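Local coordinates for protein fusolin (Unidentified entomopoxvirus, PDB 4OW5) that builds the crystalline viral spindles that enhance entomopoxvirus virulence and, as a chitin-binding member of the lytic polysaccharide mono-oxygenase family, probably binds and oxidatively cleaves chitin, at residues G18-P23 / Y61-D66; N40-V45 / G50-A55; L46-T51 / T98-R103. All blocks are in the same frame, centred on the assembly; numbering follows the deposited sequence.

Contact 1 of 3, residues G18-P23 / Y61-D66; sequences GGFWWP and YMFQQD. With EDO (1,2-ethanediol), chain D.
Over the centre of one face of the Phe20 ring sits Phe63 CB, 3.8 Å from the ring centroid and only 7° off its normal, a CH-pi contact. The two phenyl rings themselves meet obliquely, planes at 55° and centroids 4.9 Å apart, with Phe20 CD2 and Phe63 CD2 in close touch at 3.3 Å. Phe20 CE1 in turn lies over a face of the Trp21 indole, while Met62 CE fills a place at the edge of the Phe63 ring. The contact belongs to the helical, loop-rich region that follows the first strand of the fibronectin-like sandwich, probably the L2 region of lytic polysaccharide mono-oxygenases; it fixes the loop after helix 10-17 against the end of helix 52-64. Phe20 CG stands between the backbone N and the carbonyl carbon (chi1 67°), which turns the ring to the helix. Phe63 also touches Cys14 and Cys34, which are joined by a disulfide, so Phe63 packs beside that cross-link. Farther out, Trp21 CH2 rests on Gln64 CB at 3.8 Å, indole and amide planes almost perpendicular; Asp335 of the second subunit packs on Trp21 too. The side chain of Gln64 is about 10 Å from that of His1, which binds copper or zinc in this protein, though no metal is bound to it here. The ethanediol at the indole edge is also hydrogen-bonded to Asn15 O; its O1 accepts from Trp21 NE1 at 3.3 Å.

Contact 2 of 3, residues N40-V45 / G50-A55; sequences NVYNKV and GTIDQA. With EDO (1,2-ethanediol), chain E.
Tyr42 and Val45 close on Ala55 where the two backbones come nearest, the CA atoms of Tyr42 and Ala55 being 4.5 Å apart. Here the methyl of Ala55 is tucked against main chain and ring at once: Ala55 CB is 3.4 Å from Tyr42 O and 3.5 Å from Tyr42 CD2, approaching the ring obliquely. Val45 comes in beside it, its CG1 anti to the backbone N (chi1 175°), and lays this branch along the next helix, with Val45 CG1 3.5 Å from Ala55 CA. These three side chains are buried, and Val45 also touches Ala58 one turn on. The segments form a tight helical hairpin: helix 32-47 stops, four residues turn the chain, and helix 52-64 starts back beside it. Gly50 N donates to Val45 O at 2.9 Å across the turn. The new helix opens with a capping box. Thr51 OG1 accepts from Gln54 N at 3.2 Å, and Thr51 N returns a bond of 2.9 Å to Gln54 OE1, reaching a lone pair in the carbonyl plane. The fit is looser at the start of the second helix, where Ile52 runs alongside Tyr42 in the same direction and meets it at the phenol end, Ile52 CG2 lying 3.8 Å from Tyr42 OH; Ile52 also packs on Cys259 of the second subunit, while Thr51 and Asp53 are exposed. On its far side the first helix turns Asn43 away from the hairpin, where its amide holds both oxygens of an ethanediol molecule, and Asn43 ND2 also donates to Ile245 O of the second subunit.

Contact 3 of 3, residues L46-T51 / T98-R103; sequences LQQGGT and TTWRIR
Gln48 OE1 is gripped by two donors that arrive from opposite faces of its amide plane. Trp100 NE1 gives the shorter bond, 2.8 Å to Gln48 OE1 with an N-H...O angle of 156°; the oxygen lies in the plane of the indole, at its edge, but the donor stands well above the carbonyl plane. Arg101 NH1 reaches Gln48 OE1 at 3.2 Å in a more bent bond (136°); it approaches the oxygen nearly along the C=O axis, while the oxygen is tilted from the guanidinium plane. Guanidinium and amide planes are almost parallel, 8° apart. The Gln48 chain, extended beyond CG, carries its carbonyl across to this pair. The extended chain of Arg101 lies across its neighbour: Arg101 CG is over the centre of one indole face, and Trp100 CZ2 lies over a face of the guanidinium, offset toward its rim. A type I turn, with Ile102 N bonded to Thr99 O at 3.1 Å, presents both donors. Beyond the contact, Gln47 NE2 donates to Arg246 O of the second subunit. Gly49 N reaches Leu46 O at 3.2 Å; with the bond from Gly50 N to Val45 O, and Gly49 at positive phi as C-prime residue, this makes the Schellman motif that ends helix 32-47.

From the N terminus, the chain leaves helix 10-17 through 18-23, runs along helix 32-47, turns, and returns on helix 52-64 to 61-66, where contact 1 closes the loop. Contact 2 is nested inside it, closing the short turn between the two helices. Contact 3 starts at the end of helix 32-47 and on that turn, sharing Gly50 and Thr51 with contact 2, and ends in the loop ahead of strand 120-123; its segments alternate with those of contact 1, so the two loops cross. Val45 CG2 meets Trp100 between contacts 2 and 3, Met62 CE meets Val41 CG2 between 1 and 2, and Tyr61 packs on Arg103 between 1 and 3. All three touch the second subunit.

Contact 1 of 3, residues G18-P23 / Y61-D66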
loop_
_atom_site.group_PDB
_atom_site.type_symbol
_atom_site.label_atom_id
_atom_site.label_comp_id
_atom_site.label_asym_id
_atom_site.label_seq_id
_atom_site.Cartn_x
_atom_site.Cartn_y
_atom_site.Cartn_z
ATOM N N GLY A 18 -18.053 14.628 12.209
ATOM C CA GLY A 18 -18.866 14.798 13.399
ATOM C C GLY A 18 -18.769 13.676 14.396
ATOM O O GLY A 18 -17.783 12.937 14.418
ATOM N N GLY A 19 -19.821 13.555 15.202
ATOM C CA GLY A 19 -19.909 12.582 16.275
ATOM C C GLY A 19 -19.087 12.971 17.495
ATOM O O GLY A 19 -19.029 12.191 18.432
ATOM N N PHE A 20 -18.468 14.172 17.518
ATOM C CA PHE A 20 -17.553 14.608 18.600
ATOM C C PHE A 20 -18.203 15.585 19.596
ATOM O O PHE A 20 -17.654 15.804 20.676
ATOM C CB PHE A 20 -16.296 15.272 18.000
ATOM C CG PHE A 20 -16.534 16.595 17.299
ATOM C CD1 PHE A 20 -16.628 17.774 18.020
ATOM C CD2 PHE A 20 -16.668 16.657 15.921
ATOM C CE1 PHE A 20 -16.859 18.989 17.380
ATOM C CE2 PHE A 20 -16.886 17.870 15.285
ATOM C CZ PHE A 20 -16.983 19.033 16.019
ATOM N N TRP A 21 -19.320 16.222 19.235
ATOM C CA TRP A 21 -19.971 17.140 20.183
ATOM C C TRP A 21 -20.540 16.396 21.380
ATOM O O TRP A 21 -20.652 16.968 22.460
ATOM C CB TRP A 21 -21.098 17.944 19.504
ATOM C CG TRP A 21 -20.623 18.984 18.554
ATOM C CD1 TRP A 21 -20.931 19.088 17.234
ATOM C CD2 TRP A 21 -19.762 20.089 18.857
ATOM N NE1 TRP A 21 -20.272 20.162 16.685
ATOM C CE2 TRP A 21 -19.614 20.841 17.675
ATOM C CE3 TRP A 21 -19.085 20.502 20.008
ATOM C CZ2 TRP A 21 -18.760 21.949 17.600
ATOM C CZ3 TRP A 21 -18.306 21.643 19.952
ATOM C CH2 TRP A 21 -18.151 22.355 18.760
ATOM N N TRP A 22 -20.928 15.142 21.177
ATOM C CA TRP A 22 -21.547 14.328 22.212
ATOM C C TRP A 22 -21.497 12.858 21.807
ATOM O O TRP A 22 -21.760 12.587 20.635
ATOM C CB TRP A 22 -23.023 14.758 22.404
ATOM C CG TRP A 22 -23.595 14.240 23.679
ATOM C CD1 TRP A 22 -24.205 13.035 23.867
ATOM C CD2 TRP A 22 -23.325 14.760 24.980
ATOM N NE1 TRP A 22 -24.407 12.812 25.205
ATOM C CE2 TRP A 22 -23.874 13.859 25.915
ATOM C CE3 TRP A 22 -22.667 15.904 25.448
ATOM C CZ2 TRP A 22 -23.782 14.066 27.292
ATOM C CZ3 TRP A 22 -22.630 16.140 26.811
ATOM C CH2 TRP A 22 -23.168 15.220 27.718
ATOM N N PRO A 23 -21.235 11.875 22.688
ATOM C CA PRO A 23 -20.827 11.969 24.108
ATOM C C PRO A 23 -19.495 12.724 24.287
ATOM O O PRO A 23 -18.715 12.826 23.335
ATOM C CB PRO A 23 -20.683 10.502 24.537
ATOM C CG PRO A 23 -21.293 9.695 23.477
ATOM C CD PRO A 23 -21.216 10.480 22.224
ATOM N N TYR A 61 -12.621 21.760 21.050
ATOM C CA TYR A 61 -12.003 22.981 20.514
ATOM C C TYR A 61 -11.034 22.630 19.384
ATOM O O TYR A 61 -10.967 23.330 18.370
ATOM C CB TYR A 61 -11.278 23.758 21.616
ATOM C CG TYR A 61 -10.559 25.002 21.152
ATOM C CD1 TYR A 61 -9.227 24.949 20.754
ATOM C CD2 TYR A 61 -11.146 26.254 21.276
ATOM C CE1 TYR A 61 -8.538 26.094 20.389
ATOM C CE2 TYR A 61 -10.469 27.413 20.898
ATOM C CZ TYR A 61 -9.150 27.334 20.495
ATOM O OH TYR A 61 -8.460 28.474 20.175
ATOM N N MET A 62 -10.289 21.547 19.549
ATOM C CA MET A 62 -9.361 21.091 18.502
ATOM C C MET A 62 -10.121 20.800 17.176
ATOM O O MET A 62 -9.644 21.149 16.093
ATOM C CB MET A 62 -8.609 19.850 19.016
ATOM C CG MET A 62 -7.838 19.132 17.965
ATOM S SD MET A 62 -6.920 17.667 18.541
ATOM C CE MET A 62 -8.159 16.810 19.353
ATOM N N PHE A 63 -11.283 20.160 17.251
ATOM C CA PHE A 63 -12.074 19.852 16.045
ATOM C C PHE A 63 -12.821 21.078 15.468
ATOM O O PHE A 63 -12.863 21.277 14.236
ATOM C CB PHE A 63 -13.114 18.754 16.359
ATOM C CG PHE A 63 -12.620 17.336 16.314
ATOM C CD1 PHE A 63 -11.470 16.962 16.978
ATOM C CD2 PHE A 63 -13.385 16.346 15.738
ATOM C CE1 PHE A 63 -11.032 15.635 16.955
ATOM C CE2 PHE A 63 -12.991 15.019 15.785
ATOM C CZ PHE A 63 -11.789 14.681 16.337
ATOM N N GLN A 64 -13.478 21.841 16.354
ATOM C CA GLN A 64 -14.240 23.038 15.983
ATOM C C GLN A 64 -13.383 24.081 15.323
ATOM O O GLN A 64 -13.878 24.781 14.439
ATOM C CB GLN A 64 -14.892 23.661 17.224
ATOM C CG GLN A 64 -15.775 24.905 16.940
ATOM C CD GLN A 64 -15.880 25.894 18.076
ATOM O OE1 GLN A 64 -14.898 26.225 18.743
ATOM N NE2 GLN A 64 -17.038 26.527 18.198
ATOM N N GLN A 65 -12.109 24.219 15.732
ATOM C CA GLN A 65 -11.220 25.259 15.178
ATOM C C GLN A 65 -10.455 24.764 13.968
ATOM O O GLN A 65 -9.288 25.105 13.814
ATOM C CB GLN A 65 -10.244 25.728 16.272
ATOM C CG GLN A 65 -10.947 26.446 17.424
ATOM C CD GLN A 65 -11.502 27.781 16.993
ATOM O OE1 GLN A 65 -10.776 28.688 16.579
ATOM N NE2 GLN A 65 -12.805 27.901 16.940
ATOM N N ASP A 66 -11.122 24.051 13.059
ATOM C CA ASP A 66 -10.483 23.479 11.883
ATOM C C ASP A 66 -10.007 24.552 10.902
ATOM O O ASP A 66 -9.154 24.245 10.116
ATOM C CB ASP A 66 -11.400 22.460 11.180
ATOM C CG ASP A 66 -12.729 22.954 10.615
ATOM O OD1 ASP A 66 -13.120 24.128 10.901
ATOM O OD2 ASP A 66 -13.393 22.171 9.940
HETATM C C1 EDO D . -20.338 20.121 12.988
HETATM O O1 EDO D . -19.427 20.971 13.647
HETATM C C2 EDO D . -19.998 18.660 13.293
HETATM O O2 EDO D . -19.861 17.924 12.093
#

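Contact 2 of 3, residues N40-V45 / G50-A55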
loop_
_atom_site.group_PDB
_atom_site.type_symbol
_atom_site.label_atom_id
_atom_site.label_comp_id
_atom_site.label_asym_id
_atom_site.label_seq_id
_atom_site.Cartn_x
_atom_site.Cartn_y
_atom_site.Cartn_z
ATOM N N ASN A 40 -6.911 11.586 22.826
ATOM C CA ASN A 40 -5.611 11.921 23.368
ATOM C C ASN A 40 -5.680 13.257 24.104
ATOM O O ASN A 40 -5.160 13.384 25.218
ATOM C CB ASN A 40 -4.523 11.993 22.279
ATOM C CG ASN A 40 -3.505 10.893 22.394
ATOM O OD1 ASN A 40 -3.807 9.785 22.830
ATOM N ND2 ASN A 40 -2.255 11.194 22.135
ATOM N N VAL A 41 -6.342 14.235 23.503
ATOM C CA VAL A 41 -6.459 15.557 24.133
ATOM C C VAL A 41 -7.366 15.455 25.360
ATOM O O VAL A 41 -7.017 15.976 26.409
ATOM C CB VAL A 41 -6.947 16.609 23.141
ATOM C CG1 VAL A 41 -7.228 17.928 23.865
ATOM C CG2 VAL A 41 -5.909 16.800 22.035
ATOM N N TYR A 42 -8.505 14.796 25.231
ATOM C CA TYR A 42 -9.418 14.561 26.347
ATOM C C TYR A 42 -8.662 13.875 27.529
ATOM O O TYR A 42 -8.684 14.378 28.654
ATOM C CB TYR A 42 -10.580 13.684 25.858
ATOM C CG TYR A 42 -11.642 13.364 26.889
ATOM C CD1 TYR A 42 -11.674 12.132 27.519
ATOM C CD2 TYR A 42 -12.685 14.244 27.133
ATOM C CE1 TYR A 42 -12.662 11.817 28.450
ATOM C CE2 TYR A 42 -13.682 13.949 28.073
ATOM C CZ TYR A 42 -13.658 12.735 28.738
ATOM O OH TYR A 42 -14.642 12.440 29.646
ATOM N N ASN A 43 -7.936 12.802 27.246
ATOM C CA ASN A 43 -7.194 12.095 28.312
ATOM C C ASN A 43 -6.026 12.926 28.867
ATOM O O ASN A 43 -5.769 12.828 30.064
ATOM C CB ASN A 43 -6.705 10.733 27.843
ATOM C CG ASN A 43 -7.822 9.765 27.587
ATOM O OD1 ASN A 43 -8.912 9.910 28.102
ATOM N ND2 ASN A 43 -7.610 8.805 26.722
ATOM N N LYS A 44 -5.372 13.775 28.058
ATOM C CA LYS A 44 -4.275 14.648 28.510
ATOM C C LYS A 44 -4.767 15.649 29.570
ATOM O O LYS A 44 -4.123 15.829 30.609
ATOM C CB LYS A 44 -3.657 15.390 27.333
ATOM C CG LYS A 44 -2.388 16.192 27.667
ATOM C CD LYS A 44 -1.911 16.841 26.354
ATOM C CE LYS A 44 -0.716 17.741 26.494
ATOM N NZ LYS A 44 -0.226 18.161 25.156
ATOM N N VAL A 45 -5.931 16.256 29.319
ATOM C CA VAL A 45 -6.548 17.195 30.233
ATOM C C VAL A 45 -6.966 16.482 31.514
ATOM O O VAL A 45 -6.776 17.050 32.590
ATOM C CB VAL A 45 -7.721 17.965 29.557
ATOM C CG1 VAL A 45 -8.455 18.865 30.550
ATOM C CG2 VAL A 45 -7.188 18.795 28.376
ATOM N N GLY A 50 -7.872 18.292 34.986
ATOM C CA GLY A 50 -9.085 18.896 34.469
ATOM C C GLY A 50 -10.332 18.049 34.652
ATOM O O GLY A 50 -10.256 16.826 34.760
ATOM N N THR A 51 -11.501 18.707 34.692
ATOM C CA THR A 51 -12.788 18.036 34.783
ATOM C C THR A 51 -13.163 17.438 33.421
ATOM O O THR A 51 -12.539 17.779 32.405
ATOM C CB THR A 51 -13.893 19.033 35.232
ATOM O OG1 THR A 51 -13.998 20.092 34.270
ATOM C CG2 THR A 51 -13.640 19.621 36.626
ATOM N N ILE A 52 -14.226 16.632 33.385
ATOM C CA ILE A 52 -14.788 16.101 32.132
ATOM C C ILE A 52 -15.096 17.263 31.151
ATOM O O ILE A 52 -14.810 17.143 29.958
ATOM C CB ILE A 52 -16.084 15.275 32.385
ATOM C CG1 ILE A 52 -15.764 13.933 33.035
ATOM C CG2 ILE A 52 -16.901 15.075 31.080
ATOM C CD1 ILE A 52 -17.043 13.343 33.755
ATOM N N ASP A 53 -15.732 18.351 31.645
ATOM C CA ASP A 53 -16.076 19.491 30.767
ATOM C C ASP A 53 -14.840 20.212 30.250
ATOM O O ASP A 53 -14.830 20.629 29.095
ATOM C CB ASP A 53 -16.981 20.507 31.455
ATOM C CG ASP A 53 -18.397 20.017 31.666
ATOM O OD1 ASP A 53 -18.679 18.847 31.335
ATOM O OD2 ASP A 53 -19.231 20.802 32.166
ATOM N N GLN A 54 -13.827 20.379 31.073
ATOM C CA GLN A 54 -12.567 20.987 30.598
ATOM C C GLN A 54 -11.897 20.075 29.533
ATOM O O GLN A 54 -11.390 20.567 28.516
ATOM C CB GLN A 54 -11.616 21.219 31.756
ATOM C CG GLN A 54 -12.063 22.384 32.633
ATOM C CD GLN A 54 -11.204 22.496 33.860
ATOM O OE1 GLN A 54 -11.046 21.541 34.628
ATOM N NE2 GLN A 54 -10.581 23.635 34.054
ATOM N N ALA A 55 -11.896 18.759 29.791
ATOM C CA ALA A 55 -11.337 17.775 28.862
ATOM C C ALA A 55 -12.149 17.716 27.544
ATOM O O ALA A 55 -11.534 17.735 26.469
ATOM C CB ALA A 55 -11.268 16.402 29.505
HETATM C C1 EDO E . -11.515 8.171 26.681
HETATM O O1 EDO E . -11.176 8.407 28.039
HETATM C C2 EDO E . -10.986 6.805 26.236
HETATM O O2 EDO E . -9.560 6.801 26.171
#

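Contact 3 of 3, residues L46-T51 / T98-R103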
loop_
_atom_site.group_PDB
_atom_site.type_symbol
_atom_site.label_atom_id
_atom_site.label_comp_id
_atom_site.label_asym_id
_atom_site.label_seq_id
_atom_site.Cartn_x
_atom_site.Cartn_y
_atom_site.Cartn_z
ATOM N N LEU A 46 -7.511 15.271 31.425
ATOM C CA LEU A 46 -7.928 14.524 32.618
ATOM C C LEU A 46 -6.718 14.164 33.462
ATOM O O LEU A 46 -6.804 14.213 34.674
ATOM C CB LEU A 46 -8.690 13.233 32.271
ATOM C CG LEU A 46 -10.123 13.397 31.712
ATOM C CD1 LEU A 46 -10.690 12.062 31.367
ATOM C CD2 LEU A 46 -11.053 14.089 32.702
ATOM N N GLN A 47 -5.600 13.773 32.823
ATOM C CA GLN A 47 -4.357 13.429 33.522
ATOM C C GLN A 47 -3.801 14.632 34.257
ATOM O O GLN A 47 -3.184 14.464 35.293
ATOM C CB GLN A 47 -3.294 12.903 32.531
ATOM C CG GLN A 47 -3.585 11.477 32.066
ATOM C CD GLN A 47 -3.304 10.412 33.107
ATOM O OE1 GLN A 47 -2.834 10.680 34.213
ATOM N NE2 GLN A 47 -3.589 9.169 32.764
ATOM N N GLN A 48 -3.988 15.837 33.711
ATOM C CA GLN A 48 -3.472 17.076 34.313
ATOM C C GLN A 48 -4.465 17.697 35.345
ATOM O O GLN A 48 -4.296 18.856 35.733
ATOM C CB GLN A 48 -3.137 18.097 33.228
ATOM C CG GLN A 48 -1.930 17.716 32.367
ATOM C CD GLN A 48 -1.578 18.757 31.341
ATOM O OE1 GLN A 48 -2.026 19.907 31.408
ATOM N NE2 GLN A 48 -0.697 18.409 30.406
ATOM N N GLY A 49 -5.480 16.952 35.764
ATOM C CA GLY A 49 -6.425 17.438 36.774
ATOM C C GLY A 49 -7.686 18.137 36.301
ATOM O O GLY A 49 -8.507 18.522 37.139
ATOM N N GLY A 50 -7.872 18.292 34.986
ATOM C CA GLY A 50 -9.085 18.896 34.469
ATOM C C GLY A 50 -10.332 18.049 34.652
ATOM O O GLY A 50 -10.256 16.826 34.760
ATOM N N THR A 51 -11.501 18.707 34.692
ATOM C CA THR A 51 -12.788 18.036 34.783
ATOM C C THR A 51 -13.163 17.438 33.421
ATOM O O THR A 51 -12.539 17.779 32.405
ATOM C CB THR A 51 -13.893 19.033 35.232
ATOM O OG1 THR A 51 -13.998 20.092 34.270
ATOM C CG2 THR A 51 -13.640 19.621 36.626
ATOM N N THR A 98 -0.064 23.708 21.491
ATOM C CA THR A 98 0.203 22.684 22.501
ATOM C C THR A 98 -0.297 23.032 23.922
ATOM O O THR A 98 0.120 22.359 24.862
ATOM C CB THR A 98 1.741 22.446 22.569
ATOM O OG1 THR A 98 2.340 23.602 23.163
ATOM C CG2 THR A 98 2.382 22.184 21.205
ATOM N N THR A 99 -1.138 24.054 24.102
ATOM C CA THR A 99 -1.530 24.513 25.439
ATOM C C THR A 99 -3.033 24.540 25.614
ATOM O O THR A 99 -3.650 25.558 25.311
ATOM C CB THR A 99 -0.951 25.935 25.631
ATOM O OG1 THR A 99 -1.289 26.748 24.509
ATOM C CG2 THR A 99 0.541 25.931 25.769
ATOM N N TRP A 100 -3.607 23.501 26.194
ATOM C CA TRP A 100 -5.060 23.428 26.333
ATOM C C TRP A 100 -5.654 24.576 27.170
ATOM O O TRP A 100 -6.780 24.983 26.899
ATOM C CB TRP A 100 -5.516 22.077 26.904
ATOM C CG TRP A 100 -5.254 21.848 28.365
ATOM C CD1 TRP A 100 -4.192 21.193 28.903
ATOM C CD2 TRP A 100 -6.160 22.104 29.453
ATOM N NE1 TRP A 100 -4.346 21.080 30.265
ATOM C CE2 TRP A 100 -5.538 21.640 30.633
ATOM C CE3 TRP A 100 -7.425 22.706 29.550
ATOM C CZ2 TRP A 100 -6.149 21.732 31.893
ATOM C CZ3 TRP A 100 -8.049 22.747 30.787
ATOM C CH2 TRP A 100 -7.387 22.319 31.948
ATOM N N ARG A 101 -4.883 25.137 28.114
ATOM C CA ARG A 101 -5.378 26.220 28.966
ATOM C C ARG A 101 -5.388 27.577 28.299
ATOM O O ARG A 101 -6.109 28.446 28.777
ATOM C CB ARG A 101 -4.514 26.330 30.248
ATOM C CG ARG A 101 -4.697 25.170 31.188
ATOM C CD ARG A 101 -3.909 25.364 32.471
ATOM N NE ARG A 101 -3.875 24.156 33.297
ATOM C CZ ARG A 101 -3.092 23.097 33.084
ATOM N NH1 ARG A 101 -2.268 23.064 32.038
ATOM N NH2 ARG A 101 -3.142 22.054 33.904
ATOM N N ILE A 102 -4.603 27.781 27.221
ATOM C CA ILE A 102 -4.440 29.082 26.557
ATOM C C ILE A 102 -5.040 29.050 25.157
ATOM O O ILE A 102 -4.570 28.303 24.287
ATOM C CB ILE A 102 -2.938 29.468 26.507
ATOM C CG1 ILE A 102 -2.329 29.462 27.927
ATOM C CG2 ILE A 102 -2.749 30.842 25.868
ATOM C CD1 ILE A 102 -0.802 29.385 27.943
ATOM N N ARG A 103 -6.007 29.939 24.928
ATOM C CA ARG A 103 -6.743 30.031 23.685
ATOM C C ARG A 103 -6.798 31.448 23.140
ATOM O O ARG A 103 -7.276 32.324 23.849
ATOM C CB ARG A 103 -8.169 29.603 23.929
ATOM C CG ARG A 103 -8.318 28.168 24.167
ATOM C CD ARG A 103 -9.739 27.902 24.535
ATOM N NE ARG A 103 -9.948 26.476 24.745
ATOM C CZ ARG A 103 -11.092 25.936 25.139
ATOM N NH1 ARG A 103 -12.154 26.698 25.360
ATOM N NH2 ARG A 103 -11.190 24.640 25.293
#